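Local coordinates for protein probable transcriptional regulator (Vibrio vulnificus, PDB 4GHJ) that probably binds DNA through a helix-turn-helix domain of the XRE family and so regulates transcription, at residues S53-I58 and L83-L88; D77-I82 and E90-F95. One frame throughout, in Å; residues are numbered along the deposited sequence. Where two conformers were deposited one is given.

How the contacts relate
Helix 76-85 takes part in both contacts, its last turn in contact 1 and an earlier part in contact 2. From the N terminus the chain runs through helix 30-47 into helix 52-59, the first half of contact 1. Helix 63-69 follows before helix 76-85, whose last turn closes that loop by returning to 53-58. An earlier turn of the same helix, 77-82, opens contact 2, which closes over a shorter loop at 90-95. The two loops therefore cross rather than nest. Contact 1 ties helix 52-59 to the end of helix 76-85; contact 2 folds 90-95, which follows that helix, back onto it. Val55 with Ile82, and Leu83 with Ile92, join them.

Contact 1: S53-I58 and L83-L88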
ATOM      1  N   SER B  53     -13.316   6.832 -14.256  0.70 24.04           N
ATOM      2  CA  SER B  53     -14.727   6.791 -13.885  0.70 26.43           C
ATOM      3  C   SER B  53     -15.217   5.367 -13.728  0.70 25.60           C
ATOM      4  O   SER B  53     -15.922   5.075 -12.778  0.70 27.10           O
ATOM      5  CB  SER B  53     -15.582   7.507 -14.925  0.70 27.71           C
ATOM      6  OG  SER B  53     -15.225   8.861 -15.000  0.70 30.81           O
ATOM      7  N   GLU B  54     -14.823   4.484 -14.653  1.00 25.33           N
ATOM      8  CA  GLU B  54     -15.235   3.057 -14.616  1.00 25.58           C
ATOM      9  C   GLU B  54     -14.633   2.291 -13.402  1.00 24.75           C
ATOM     10  O   GLU B  54     -15.304   1.464 -12.792  1.00 24.55           O
ATOM     11  CB  GLU B  54     -14.877   2.352 -15.934  1.00 26.54           C
ATOM     12  CG  GLU B  54     -15.715   2.841 -17.140  1.00 30.82           C
ATOM     13  CD  GLU B  54     -15.155   2.422 -18.509  1.00 32.85           C
ATOM     14  OE1 GLU B  54     -13.984   1.977 -18.578  1.00 31.86           O
ATOM     15  OE2 GLU B  54     -15.890   2.554 -19.524  1.00 33.45           O
ATOM     16  N   VAL B  55     -13.382   2.586 -13.057  1.00 27.18           N
ATOM     17  CA  VAL B  55     -12.752   1.977 -11.873  1.00 25.31           C
ATOM     18  C   VAL B  55     -13.505   2.428 -10.613  1.00 23.06           C
ATOM     19  O   VAL B  55     -13.876   1.603  -9.751  1.00 26.79           O
ATOM     20  CB  VAL B  55     -11.261   2.320 -11.794  1.00 22.78           C
ATOM     21  CG1 VAL B  55     -10.667   1.883 -10.432  1.00 21.66           C
ATOM     22  CG2 VAL B  55     -10.511   1.676 -12.968  1.00 26.00           C
ATOM     23  N   ALA B  56     -13.782   3.723 -10.527  1.00 24.46           N
ATOM     24  CA  ALA B  56     -14.514   4.274  -9.386  1.00 25.37           C
ATOM     25  C   ALA B  56     -15.852   3.571  -9.257  1.00 27.60           C
ATOM     26  O   ALA B  56     -16.209   3.146  -8.171  1.00 30.32           O
ATOM     27  CB  ALA B  56     -14.718   5.775  -9.547  1.00 26.49           C
ATOM     28  N   GLU B  57     -16.590   3.462 -10.369  1.00 28.37           N
ATOM     29  CA  GLU B  57     -17.885   2.775 -10.381  1.00 31.57           C
ATOM     30  C   GLU B  57     -17.825   1.353  -9.844  1.00 31.65           C
ATOM     31  O   GLU B  57     -18.658   0.963  -9.021  1.00 34.05           O
ATOM     32  CB  GLU B  57     -18.496   2.744 -11.796  1.00 32.81           C
ATOM     33  CG  GLU B  57     -19.280   3.951 -12.150  1.00 38.93           C
ATOM     34  CD  GLU B  57     -20.015   3.789 -13.488  1.00 43.36           C
ATOM     35  OE1 GLU B  57     -19.410   4.089 -14.545  1.00 49.03           O
ATOM     36  OE2 GLU B  57     -21.188   3.382 -13.467  1.00 48.37           O
ATOM     37  N   ILE B  58     -16.877   0.570 -10.359  1.00 30.13           N
ATOM     38  CA  ILE B  58     -16.695  -0.833  -9.943  1.00 31.79           C
ATOM     39  C   ILE B  58     -16.367  -0.931  -8.457  1.00 32.33           C
ATOM     40  O   ILE B  58     -16.937  -1.762  -7.729  1.00 35.85           O
ATOM     41  CB  ILE B  58     -15.577  -1.518 -10.779  1.00 30.93           C
ATOM     42  CG1 ILE B  58     -15.991  -1.648 -12.243  1.00 31.32           C
ATOM     43  CG2 ILE B  58     -15.226  -2.913 -10.240  1.00 34.17           C
ATOM     44  CD1 ILE B  58     -14.831  -2.039 -13.158  1.00 36.96           C
ATOM     45  N   LEU B  83      -7.241  -2.213  -6.635  1.00 19.31           N
ATOM     46  CA  LEU B  83      -6.677  -3.487  -7.104  1.00 20.98           C
ATOM     47  C   LEU B  83      -7.775  -4.545  -7.348  1.00 21.82           C
ATOM     48  O   LEU B  83      -7.701  -5.308  -8.333  1.00 23.22           O
ATOM     49  CB  LEU B  83      -5.646  -4.041  -6.139  1.00 20.58           C
ATOM     50  CG  LEU B  83      -4.327  -3.289  -5.982  1.00 22.26           C
ATOM     51  CD1 LEU B  83      -3.524  -3.926  -4.844  1.00 21.75           C
ATOM     52  CD2 LEU B  83      -3.551  -3.287  -7.268  1.00 22.50           C
HETATM   53  N   MSE B  84      -8.753  -4.601  -6.450  0.70 21.53           N
HETATM   54  CA  MSE B  84      -9.882  -5.536  -6.578  0.70 23.03           C
HETATM   55  C   MSE B  84     -10.699  -5.229  -7.850  0.70 23.18           C
HETATM   56  O   MSE B  84     -11.101  -6.139  -8.570  0.70 23.50           O
HETATM   57  CB  MSE B  84     -10.770  -5.460  -5.334  0.70 23.87           C
HETATM   58  CG  MSE B  84     -10.101  -5.975  -4.045  0.70 26.08           C
HETATM   59 SE   MSE B  84     -11.149  -5.605  -2.446  0.70 28.45          SE
HETATM   60  CE  MSE B  84     -12.773  -6.559  -2.929  0.70 30.26           C
ATOM     61  N   ALA B  85     -10.918  -3.941  -8.122  1.00 23.60           N
ATOM     62  CA  ALA B  85     -11.632  -3.498  -9.338  1.00 25.34           C
ATOM     63  C   ALA B  85     -10.872  -3.908 -10.615  1.00 25.18           C
ATOM     64  O   ALA B  85     -11.482  -4.192 -11.600  1.00 25.85           O
ATOM     65  CB  ALA B  85     -11.871  -1.978  -9.313  1.00 26.19           C
ATOM     66  N   LEU B  86      -9.540  -3.951 -10.564  1.00 23.60           N
ATOM     67  CA  LEU B  86      -8.708  -4.354 -11.697  1.00 24.32           C
ATOM     68  C   LEU B  86      -8.407  -5.872 -11.717  1.00 24.87           C
ATOM     69  O   LEU B  86      -7.655  -6.346 -12.566  1.00 25.36           O
ATOM     70  CB  LEU B  86      -7.388  -3.574 -11.650  1.00 23.16           C
ATOM     71  CG  LEU B  86      -7.486  -2.057 -11.718  1.00 24.56           C
ATOM     72  CD1 LEU B  86      -6.126  -1.411 -11.449  1.00 26.18           C
ATOM     73  CD2 LEU B  86      -8.033  -1.631 -13.067  1.00 26.71           C
ATOM     74  N   ASP B  87      -8.985  -6.620 -10.778  1.00 26.21           N
ATOM     75  CA  ASP B  87      -8.741  -8.060 -10.638  1.00 27.42           C
ATOM     76  C   ASP B  87      -7.232  -8.298 -10.439  1.00 26.95           C
ATOM     77  O   ASP B  87      -6.621  -9.145 -11.099  1.00 28.86           O
ATOM     78  CB  ASP B  87      -9.266  -8.838 -11.851  1.00 31.43           C
ATOM     79  CG  ASP B  87      -9.298 -10.341 -11.612  1.00 36.70           C
ATOM     80  OD1 ASP B  87      -9.375 -10.778 -10.431  1.00 39.95           O
ATOM     81  OD2 ASP B  87      -9.257 -11.088 -12.602  1.00 45.14           O
ATOM     82  N   LEU B  88      -6.640  -7.510  -9.543  1.00 24.31           N
ATOM     83  CA  LEU B  88      -5.209  -7.587  -9.210  1.00 22.92           C
ATOM     84  C   LEU B  88      -4.997  -7.694  -7.684  1.00 23.45           C
ATOM     85  O   LEU B  88      -3.910  -7.416  -7.177  1.00 21.59           O
ATOM     86  CB  LEU B  88      -4.487  -6.342  -9.755  1.00 21.45           C
ATOM     87  CG  LEU B  88      -4.239  -6.264 -11.260  1.00 24.88           C
ATOM     88  CD1 LEU B  88      -3.610  -4.926 -11.677  1.00 26.76           C
ATOM     89  CD2 LEU B  88      -3.337  -7.426 -11.685  1.00 25.87           C
TER
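Ile58 meets Ala85 where helix 52-59 passes the C-terminal end of helix 76-85, and here the backbones approach most closely, with Ile58 CA 5.8 Å from Ala85 CA. Both CB atoms point at the opposing segment. The touch itself belongs to the short branch of the isoleucine: Ile58 CG2 lies 3.6 Å from Ala85 CB and also reaches Ala85 CA. With chi1 at -66°, CG2 stands opposite the backbone N and takes up this contact, while the longer CG1 arm stands opposite the carbonyl carbon, beside the backbone N.

One turn earlier, Val55 divides its two methyls between two partners. Its CG1 sits 4.2 Å from Ala85 CB, which is thus approached by both Val55 and Ile58. The other methyl, Val55 CG2, meets Leu86 CD2 at 4.1 Å, the two side chains running obliquely past one another. Neither of these CB atoms points straight across; the leucine closes the distance with the far end of its chain. Leu50 touches both Val55 and Leu86, and Val66 of helix 63-69 packs on Val55 as well, so this side is buried, whereas Ile58 marks the exposed margin.

The helix finishes immediately beside the contact. Asp87 adopts a positive phi of 57°, and the bonds Leu88 N to Leu83 O (2.7 Å) and Asp87 N to Met84 O (3.1 Å) complete a Schellman motif, turning the chain away just after Ala85 and Leu86 have packed. Small alanine against branched aliphatic side chains, joining helix 52-59 to helix 76-85, lies at the edge of the hydrophobic core of an all-helical helix-turn-helix domain, consistent with the XRE-like family.

Contact 2: D77-I82 and E90-F95; sequences DIMIAI and EQIDLF
Met79, a selenomethionine, lays its terminal methyl over the ring of Phe95. Its CE stands 4.1 Å from the ring centroid and only 7° off the ring normal, a CH-pi contact over the middle of the face. The selenium is also above that face but more distant, 5.3 Å from the centroid, giving a Met-aromatic contact led by the methyl. The bend at chi3 (71°) turns CE aside from the otherwise extended chain.

The tighter part lies next to the ring: Met79 CE approaches Ile92 CD1 to 3.7 Å. Ile92 extends CG1 opposite its backbone N (chi1 -162°), carrying CD1 across to the helix. That same methyl meets Ile80 CG1 more loosely, at 4.1 Å, where the two isoleucines cross at about a right angle. All four side chains are buried; Ile37 of helix 30-47 touches Met79 and Phe95, and Phe95 also meets Phe95 of the second subunit.

The far side of 90-95 has a different character. Glu90 is exposed; Asp93 and Gln91, partly exposed, turn to polar partners: Asp93 forms a salt bridge to Arg40 of the second subunit, and Gln91 OE1 accepts a bond from Ile96 N of that subunit. Within the chain, then, the contact is purely apolar and rests on packing of buried side chains, whereas the join to the second subunit mixes apolar and polar contacts.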
ATOM      1  N   ASP B  77      -6.570   0.991   2.261  1.00 21.04           N
ATOM      2  CA  ASP B  77      -7.807   0.273   1.966  1.00 22.58           C
ATOM      3  C   ASP B  77      -8.354   0.657   0.570  1.00 23.06           C
ATOM      4  O   ASP B  77      -8.906  -0.191  -0.148  1.00 24.47           O
ATOM      5  CB  ASP B  77      -8.869   0.461   3.064  1.00 23.48           C
ATOM      6  CG  ASP B  77      -9.374   1.899   3.183  1.00 29.90           C
ATOM      7  OD1 ASP B  77      -8.579   2.852   3.092  1.00 33.93           O
ATOM      8  OD2 ASP B  77     -10.599   2.076   3.394  1.00 38.92           O
ATOM      9  N   ILE B  78      -8.173   1.917   0.194  1.00 24.04           N
ATOM     10  CA  ILE B  78      -8.634   2.413  -1.100  1.00 23.86           C
ATOM     11  C   ILE B  78      -7.788   1.849  -2.228  1.00 25.07           C
ATOM     12  O   ILE B  78      -8.327   1.510  -3.283  1.00 23.59           O
ATOM     13  CB  ILE B  78      -8.621   3.947  -1.158  1.00 25.03           C
ATOM     14  CG1 ILE B  78      -9.599   4.525  -0.127  1.00 27.04           C
ATOM     15  CG2 ILE B  78      -8.888   4.428  -2.612  1.00 23.92           C
ATOM     16  CD1 ILE B  78     -11.011   3.985  -0.198  1.00 33.20           C
HETATM   17  N   MSE B  79      -6.473   1.738  -2.007  1.00 19.81           N
HETATM   18  CA  MSE B  79      -5.591   1.126  -2.992  1.00 20.10           C
HETATM   19  C   MSE B  79      -6.016  -0.336  -3.240  1.00 20.64           C
HETATM   20  O   MSE B  79      -6.077  -0.768  -4.386  1.00 17.70           O
HETATM   21  CB  MSE B  79      -4.116   1.185  -2.583  1.00 20.59           C
HETATM   22  CG  MSE B  79      -3.171   0.698  -3.693  1.00 24.66           C
HETATM   23 SE   MSE B  79      -1.276   0.807  -3.254  1.00 26.46          SE
HETATM   24  CE  MSE B  79      -1.198  -0.648  -1.929  1.00 25.38           C
ATOM     25  N   ILE B  80      -6.353  -1.049  -2.166  1.00 19.55           N
ATOM     26  CA  ILE B  80      -6.806  -2.453  -2.248  1.00 20.20           C
ATOM     27  C   ILE B  80      -8.117  -2.569  -3.034  1.00 20.70           C
ATOM     28  O   ILE B  80      -8.255  -3.458  -3.869  1.00 21.06           O
ATOM     29  CB  ILE B  80      -6.904  -3.091  -0.857  1.00 20.19           C
ATOM     30  CG1 ILE B  80      -5.501  -3.224  -0.255  1.00 21.02           C
ATOM     31  CG2 ILE B  80      -7.609  -4.452  -0.931  1.00 21.54           C
ATOM     32  CD1 ILE B  80      -5.458  -3.643   1.232  1.00 21.64           C
ATOM     33  N   ALA B  81      -9.064  -1.674  -2.767  1.00 20.06           N
ATOM     34  CA  ALA B  81     -10.327  -1.618  -3.512  1.00 21.06           C
ATOM     35  C   ALA B  81     -10.079  -1.403  -5.004  1.00 20.50           C
ATOM     36  O   ALA B  81     -10.779  -1.977  -5.828  1.00 21.79           O
ATOM     37  CB  ALA B  81     -11.220  -0.512  -2.971  1.00 20.91           C
ATOM     38  N   ILE B  82      -9.110  -0.545  -5.343  1.00 21.21           N
ATOM     39  CA  ILE B  82      -8.737  -0.289  -6.750  1.00 19.28           C
ATOM     40  C   ILE B  82      -8.135  -1.542  -7.365  1.00 20.90           C
ATOM     41  O   ILE B  82      -8.502  -1.914  -8.485  1.00 21.90           O
ATOM     42  CB  ILE B  82      -7.815   0.942  -6.895  1.00 18.33           C
ATOM     43  CG1 ILE B  82      -8.581   2.208  -6.470  1.00 18.25           C
ATOM     44  CG2 ILE B  82      -7.267   1.104  -8.341  1.00 21.04           C
ATOM     45  CD1 ILE B  82      -7.725   3.530  -6.481  1.00 19.61           C
ATOM     46  N   GLU B  90      -4.375 -10.080  -5.570  1.00 30.95           N
ATOM     47  CA  GLU B  90      -3.208 -10.879  -5.114  1.00 31.80           C
ATOM     48  C   GLU B  90      -1.863 -10.140  -5.189  1.00 29.54           C
ATOM     49  O   GLU B  90      -0.910 -10.481  -4.478  1.00 27.32           O
ATOM     50  CB  GLU B  90      -3.085 -12.179  -5.895  1.00 34.20           C
ATOM     51  CG  GLU B  90      -4.259 -13.140  -5.768  1.00 43.68           C
ATOM     52  CD  GLU B  90      -4.047 -14.429  -6.568  1.00 55.59           C
ATOM     53  OE1 GLU B  90      -2.872 -14.834  -6.752  1.00 60.15           O
ATOM     54  OE2 GLU B  90      -5.049 -15.052  -6.991  1.00 62.74           O
ATOM     55  N   GLN B  91      -1.780  -9.130  -6.054  1.00 29.22           N
ATOM     56  CA  GLN B  91      -0.580  -8.312  -6.140  1.00 27.42           C
ATOM     57  C   GLN B  91      -0.239  -7.672  -4.786  1.00 24.92           C
ATOM     58  O   GLN B  91       0.909  -7.321  -4.557  1.00 24.54           O
ATOM     59  CB  GLN B  91      -0.746  -7.223  -7.200  1.00 28.24           C
ATOM     60  CG  GLN B  91      -0.739  -7.757  -8.621  1.00 32.43           C
ATOM     61  CD  GLN B  91       0.649  -8.198  -9.061  1.00 38.73           C
ATOM     62  OE1 GLN B  91       1.632  -7.428  -8.998  1.00 34.38           O
ATOM     63  NE2 GLN B  91       0.744  -9.444  -9.506  1.00 42.69           N
ATOM     64  N   ILE B  92      -1.218  -7.528  -3.881  1.00 24.18           N
ATOM     65  CA  ILE B  92      -0.932  -6.919  -2.573  1.00 23.20           C
ATOM     66  C   ILE B  92       0.128  -7.739  -1.831  1.00 22.43           C
ATOM     67  O   ILE B  92       0.864  -7.202  -1.007  1.00 24.32           O
ATOM     68  CB  ILE B  92      -2.213  -6.696  -1.690  1.00 24.23           C
ATOM     69  CG1 ILE B  92      -1.937  -5.672  -0.569  1.00 23.23           C
ATOM     70  CG2 ILE B  92      -2.747  -8.020  -1.120  1.00 24.64           C
ATOM     71  CD1 ILE B  92      -1.646  -4.203  -1.054  1.00 25.91           C
ATOM     72  N   ASP B  93       0.217  -9.029  -2.141  1.00 24.39           N
ATOM     73  CA  ASP B  93       1.232  -9.920  -1.529  1.00 25.64           C
ATOM     74  C   ASP B  93       2.673  -9.593  -1.984  1.00 26.87           C
ATOM     75  O   ASP B  93       3.647 -10.108  -1.399  1.00 27.94           O
ATOM     76  CB  ASP B  93       0.919 -11.369  -1.824  1.00 27.84           C
ATOM     77  CG  ASP B  93      -0.362 -11.861  -1.148  1.00 31.81           C
ATOM     78  OD1 ASP B  93      -0.999 -11.159  -0.314  1.00 28.87           O
ATOM     79  OD2 ASP B  93      -0.730 -12.989  -1.471  1.00 33.93           O
ATOM     80  N   LEU B  94       2.805  -8.776  -3.037  1.00 26.13           N
ATOM     81  CA  LEU B  94       4.109  -8.273  -3.497  1.00 27.40           C
ATOM     82  C   LEU B  94       4.374  -6.847  -2.886  1.00 28.81           C
ATOM     83  O   LEU B  94       5.465  -6.285  -3.052  1.00 34.28           O
ATOM     84  CB  LEU B  94       4.177  -8.257  -5.030  1.00 28.22           C
ATOM     85  CG  LEU B  94       3.773  -9.584  -5.715  1.00 30.89           C
ATOM     86  CD1 LEU B  94       3.878  -9.514  -7.246  1.00 33.21           C
ATOM     87  CD2 LEU B  94       4.639 -10.689  -5.219  1.00 37.35           C
ATOM     88  N   PHE B  95       3.373  -6.269  -2.228  0.50 27.62           N
ATOM     89  CA  PHE B  95       3.537  -4.983  -1.541  0.50 28.28           C
ATOM     90  C   PHE B  95       4.065  -5.298  -0.127  0.50 26.82           C
ATOM     91  O   PHE B  95       5.068  -4.736   0.304  0.50 27.70           O
ATOM     92  CB  PHE B  95       2.225  -4.195  -1.517  0.50 28.09           C
ATOM     93  CG  PHE B  95       2.342  -2.835  -0.882  0.50 30.84           C
ATOM     94  CD1 PHE B  95       3.048  -1.820  -1.509  0.50 33.96           C
ATOM     95  CD2 PHE B  95       1.717  -2.564   0.331  0.50 30.09           C
ATOM     96  CE1 PHE B  95       3.162  -0.569  -0.921  0.50 35.89           C
ATOM     97  CE2 PHE B  95       1.814  -1.308   0.918  0.50 32.41           C
ATOM     98  CZ  PHE B  95       2.538  -0.314   0.293  0.50 36.27           C
TER